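Long-range contact in glycosyl hydrolase family 2, TIM barrel domain protein (Faecalibacterium prausnitzii A2-165, PDB 6ED2), which probably hydrolyses beta-glucuronides as a gut bacterial beta-glucuronidase of glycosyl hydrolase family 2: residues P469-V474 and F491-R496. Sequence-based numbering, arbitrary orientation.
Sequences PRTYTV and FVSLNR
V474 and L494 pair where two neighbouring parallel strands of the TIM barrel, 470-474 and 492-495, come together. The tight part lies here, toward the C-terminal ends. V474 N donates to S493 O at 2.8 Å, in the carbonyl plane. V474 O then takes two donors. N495 N reaches V474 O in the carbonyl plane in a longer bond, and R496 NH1 comes to the same V474 O from above that plane, at 2.9 Å. The R496 chain bends at chi2 (-54°), which folds the guanidinium back so that NH1 also reaches N495 O. E518 holds NH2 in a salt bridge. V474 and L494 lie side by side, with L494 CD2 3.6 Å from V474 CB.

Toward the N-terminal ends the strands are joined more loosely, although the contact is buried. A water bridges Y472 O, at 2.6 Å, and S493 N. Side chains supply further links. With T471 OG1 turned anti to the backbone N (chi1 -164°), the hydroxyl lies against F491 O, donates to it at 2.7 Å and accepts from S493 OG. T471 CB sits over one face of the F491 ring, and P469 CB meets the ring edge. Were this threonine an alanine, F491 O and S493 OG would probably lose the hydroxyl they share.

On the T473 face, N495 packs across T473. Its amide is hydrogen-bonded to T534 and E441, while T473 OG1 hydrogen-bonds N440. A glycerol, probably from the crystallisation liquor, lies near N495 and may mark a pocket here. N495 OD1 approaches T473 CB to 3.6 Å.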
ATOM      1  N   PRO A 469      39.891  17.781   2.202  1.00 24.85           N
ATOM      2  CA  PRO A 469      40.153  16.437   2.752  1.00 27.49           C
ATOM      3  C   PRO A 469      39.694  15.317   1.828  1.00 31.76           C
ATOM      4  O   PRO A 469      38.730  15.465   1.067  1.00 30.99           O
ATOM      5  CB  PRO A 469      39.360  16.431   4.065  1.00 27.66           C
ATOM      6  CG  PRO A 469      38.370  17.563   3.936  1.00 29.93           C
ATOM      7  CD  PRO A 469      39.044  18.597   3.085  1.00 28.38           C
ATOM      8  N   ARG A 470      40.413  14.187   1.891  1.00 25.40           N
ATOM      9  CA  ARG A 470      40.144  13.020   1.055  1.00 26.52           C
ATOM     10  C   ARG A 470      39.690  11.844   1.910  1.00 31.74           C
ATOM     11  O   ARG A 470      40.180  11.654   3.030  1.00 29.79           O
ATOM     12  CB  ARG A 470      41.374  12.601   0.247  1.00 24.04           C
ATOM     13  CG  ARG A 470      42.037  13.724  -0.547  1.00 27.28           C
ATOM     14  CD  ARG A 470      43.540  13.452  -0.689  1.00 27.31           C
ATOM     15  NE  ARG A 470      44.169  13.449   0.631  1.00 31.24           N
ATOM     16  CZ  ARG A 470      45.411  13.050   0.881  1.00 29.50           C
ATOM     17  NH1 ARG A 470      46.174  12.608  -0.106  1.00 26.66           N
ATOM     18  NH2 ARG A 470      45.886  13.099   2.119  1.00 30.65           N
ATOM     19  N   THR A 471      38.756  11.055   1.376  1.00 26.25           N
ATOM     20  CA  THR A 471      38.191   9.917   2.085  1.00 25.41           C
ATOM     21  C   THR A 471      37.845   8.841   1.066  1.00 26.68           C
ATOM     22  O   THR A 471      38.025   9.015  -0.141  1.00 27.63           O
ATOM     23  CB  THR A 471      36.950  10.319   2.917  1.00 27.80           C
ATOM     24  OG1 THR A 471      36.646   9.283   3.871  1.00 26.46           O
ATOM     25  CG2 THR A 471      35.720  10.530   2.016  1.00 24.94           C
ATOM     26  N   TYR A 472      37.365   7.711   1.575  1.00 24.83           N
ATOM     27  CA  TYR A 472      36.752   6.658   0.776  1.00 24.32           C
ATOM     28  C   TYR A 472      35.894   5.875   1.747  1.00 27.98           C
ATOM     29  O   TYR A 472      36.141   5.904   2.949  1.00 25.04           O
ATOM     30  CB  TYR A 472      37.783   5.759   0.104  1.00 24.63           C
ATOM     31  CG  TYR A 472      38.385   4.706   1.021  1.00 29.11           C
ATOM     32  CD1 TYR A 472      37.911   3.387   1.017  1.00 28.08           C
ATOM     33  CD2 TYR A 472      39.444   5.023   1.881  1.00 24.72           C
ATOM     34  CE1 TYR A 472      38.467   2.417   1.848  1.00 27.15           C
ATOM     35  CE2 TYR A 472      40.008   4.062   2.716  1.00 25.24           C
ATOM     36  CZ  TYR A 472      39.529   2.763   2.690  1.00 31.30           C
ATOM     37  OH  TYR A 472      40.100   1.822   3.517  1.00 27.11           O
ATOM     38  N   THR A 473      34.870   5.191   1.248  1.00 25.95           N
ATOM     39  CA  THR A 473      33.955   4.562   2.188  1.00 27.37           C
ATOM     40  C   THR A 473      34.358   3.115   2.426  1.00 24.91           C
ATOM     41  O   THR A 473      34.708   2.386   1.494  1.00 25.64           O
ATOM     42  CB  THR A 473      32.503   4.651   1.711  1.00 28.09           C
ATOM     43  OG1 THR A 473      32.345   3.865   0.526  1.00 29.08           O
ATOM     44  CG2 THR A 473      32.131   6.104   1.428  1.00 23.83           C
ATOM     45  N   VAL A 474      34.303   2.705   3.689  1.00 24.76           N
ATOM     46  CA  VAL A 474      34.881   1.443   4.132  1.00 29.84           C
ATOM     47  C   VAL A 474      33.801   0.370   4.161  1.00 27.53           C
ATOM     48  O   VAL A 474      32.763   0.542   4.804  1.00 28.43           O
ATOM     49  CB  VAL A 474      35.545   1.600   5.510  1.00 31.56           C
ATOM     50  CG1 VAL A 474      36.156   0.272   5.956  1.00 25.03           C
ATOM     51  CG2 VAL A 474      36.593   2.713   5.453  1.00 25.48           C
ATOM     52  N   PHE A 491      39.902  11.582   6.648  1.00 26.41           N
ATOM     53  CA  PHE A 491      38.870  11.277   7.618  1.00 28.32           C
ATOM     54  C   PHE A 491      38.275   9.967   7.151  1.00 25.33           C
ATOM     55  O   PHE A 491      38.299   9.665   5.955  1.00 26.24           O
ATOM     56  CB  PHE A 491      37.826  12.406   7.760  1.00 27.12           C
ATOM     57  CG  PHE A 491      37.015  12.682   6.502  1.00 27.96           C
ATOM     58  CD1 PHE A 491      35.795  12.049   6.292  1.00 26.31           C
ATOM     59  CD2 PHE A 491      37.461  13.585   5.551  1.00 27.42           C
ATOM     60  CE1 PHE A 491      35.040  12.307   5.149  1.00 29.47           C
ATOM     61  CE2 PHE A 491      36.714  13.845   4.393  1.00 30.42           C
ATOM     62  CZ  PHE A 491      35.498  13.207   4.201  1.00 28.22           C
ATOM     63  N   VAL A 492      37.835   9.161   8.093  1.00 23.01           N
ATOM     64  CA  VAL A 492      37.341   7.830   7.769  1.00 27.54           C
ATOM     65  C   VAL A 492      35.834   7.908   7.563  1.00 27.37           C
ATOM     66  O   VAL A 492      35.133   8.611   8.304  1.00 28.09           O
ATOM     67  CB  VAL A 492      37.736   6.824   8.871  1.00 26.45           C
ATOM     68  CG1 VAL A 492      37.080   5.477   8.644  1.00 24.51           C
ATOM     69  CG2 VAL A 492      39.272   6.659   8.883  1.00 29.67           C
ATOM     70  N   SER A 493      35.344   7.216   6.525  1.00 23.18           N
ATOM     71  CA  SER A 493      33.920   7.115   6.203  1.00 27.02           C
ATOM     72  C   SER A 493      33.513   5.653   6.269  1.00 27.51           C
ATOM     73  O   SER A 493      34.045   4.826   5.518  1.00 26.80           O
ATOM     74  CB  SER A 493      33.619   7.667   4.802  1.00 22.52           C
ATOM     75  OG  SER A 493      33.993   9.028   4.679  1.00 21.67           O
ATOM     76  N   LEU A 494      32.561   5.333   7.142  1.00 24.97           N
ATOM     77  CA  LEU A 494      32.137   3.951   7.321  1.00 26.44           C
ATOM     78  C   LEU A 494      30.744   3.738   6.745  1.00 28.87           C
ATOM     79  O   LEU A 494      29.852   4.576   6.927  1.00 28.14           O
ATOM     80  CB  LEU A 494      32.141   3.552   8.806  1.00 25.74           C
ATOM     81  CG  LEU A 494      33.481   3.537   9.560  1.00 30.05           C
ATOM     82  CD1 LEU A 494      33.280   2.996  10.980  1.00 23.76           C
ATOM     83  CD2 LEU A 494      34.557   2.729   8.822  1.00 25.72           C
ATOM     84  N   ASN A 495      30.566   2.610   6.060  1.00 24.48           N
ATOM     85  CA  ASN A 495      29.253   2.092   5.688  1.00 27.55           C
ATOM     86  C   ASN A 495      28.959   0.918   6.613  1.00 30.59           C
ATOM     87  O   ASN A 495      29.554  -0.153   6.461  1.00 30.86           O
ATOM     88  CB  ASN A 495      29.220   1.643   4.224  1.00 30.80           C
ATOM     89  CG  ASN A 495      29.415   2.800   3.236  1.00 28.55           C
ATOM     90  OD1 ASN A 495      29.546   3.969   3.622  1.00 28.84           O
ATOM     91  ND2 ASN A 495      29.435   2.468   1.956  1.00 29.52           N
ATOM     92  N   ARG A 496      28.048   1.105   7.565  1.00 29.66           N
ATOM     93  CA  ARG A 496      27.800   0.086   8.577  1.00 29.70           C
ATOM     94  C   ARG A 496      26.311  -0.210   8.708  1.00 30.38           C
ATOM     95  O   ARG A 496      25.480   0.698   8.676  1.00 26.57           O
ATOM     96  CB  ARG A 496      28.374   0.507   9.924  1.00 26.58           C
ATOM     97  CG  ARG A 496      29.899   0.413   9.991  1.00 28.34           C
ATOM     98  CD  ARG A 496      30.364  -0.974   9.599  1.00 30.16           C
ATOM     99  NE  ARG A 496      31.816  -1.124   9.636  1.00 30.88           N
ATOM    100  CZ  ARG A 496      32.627  -0.906   8.599  1.00 33.47           C
ATOM    101  NH1 ARG A 496      32.143  -0.511   7.427  1.00 27.98           N
ATOM    102  NH2 ARG A 496      33.930  -1.083   8.738  1.00 31.61           N
TER
HETATM  103  O   HOH W   1      37.788   6.017   4.960  1.00 24.81           O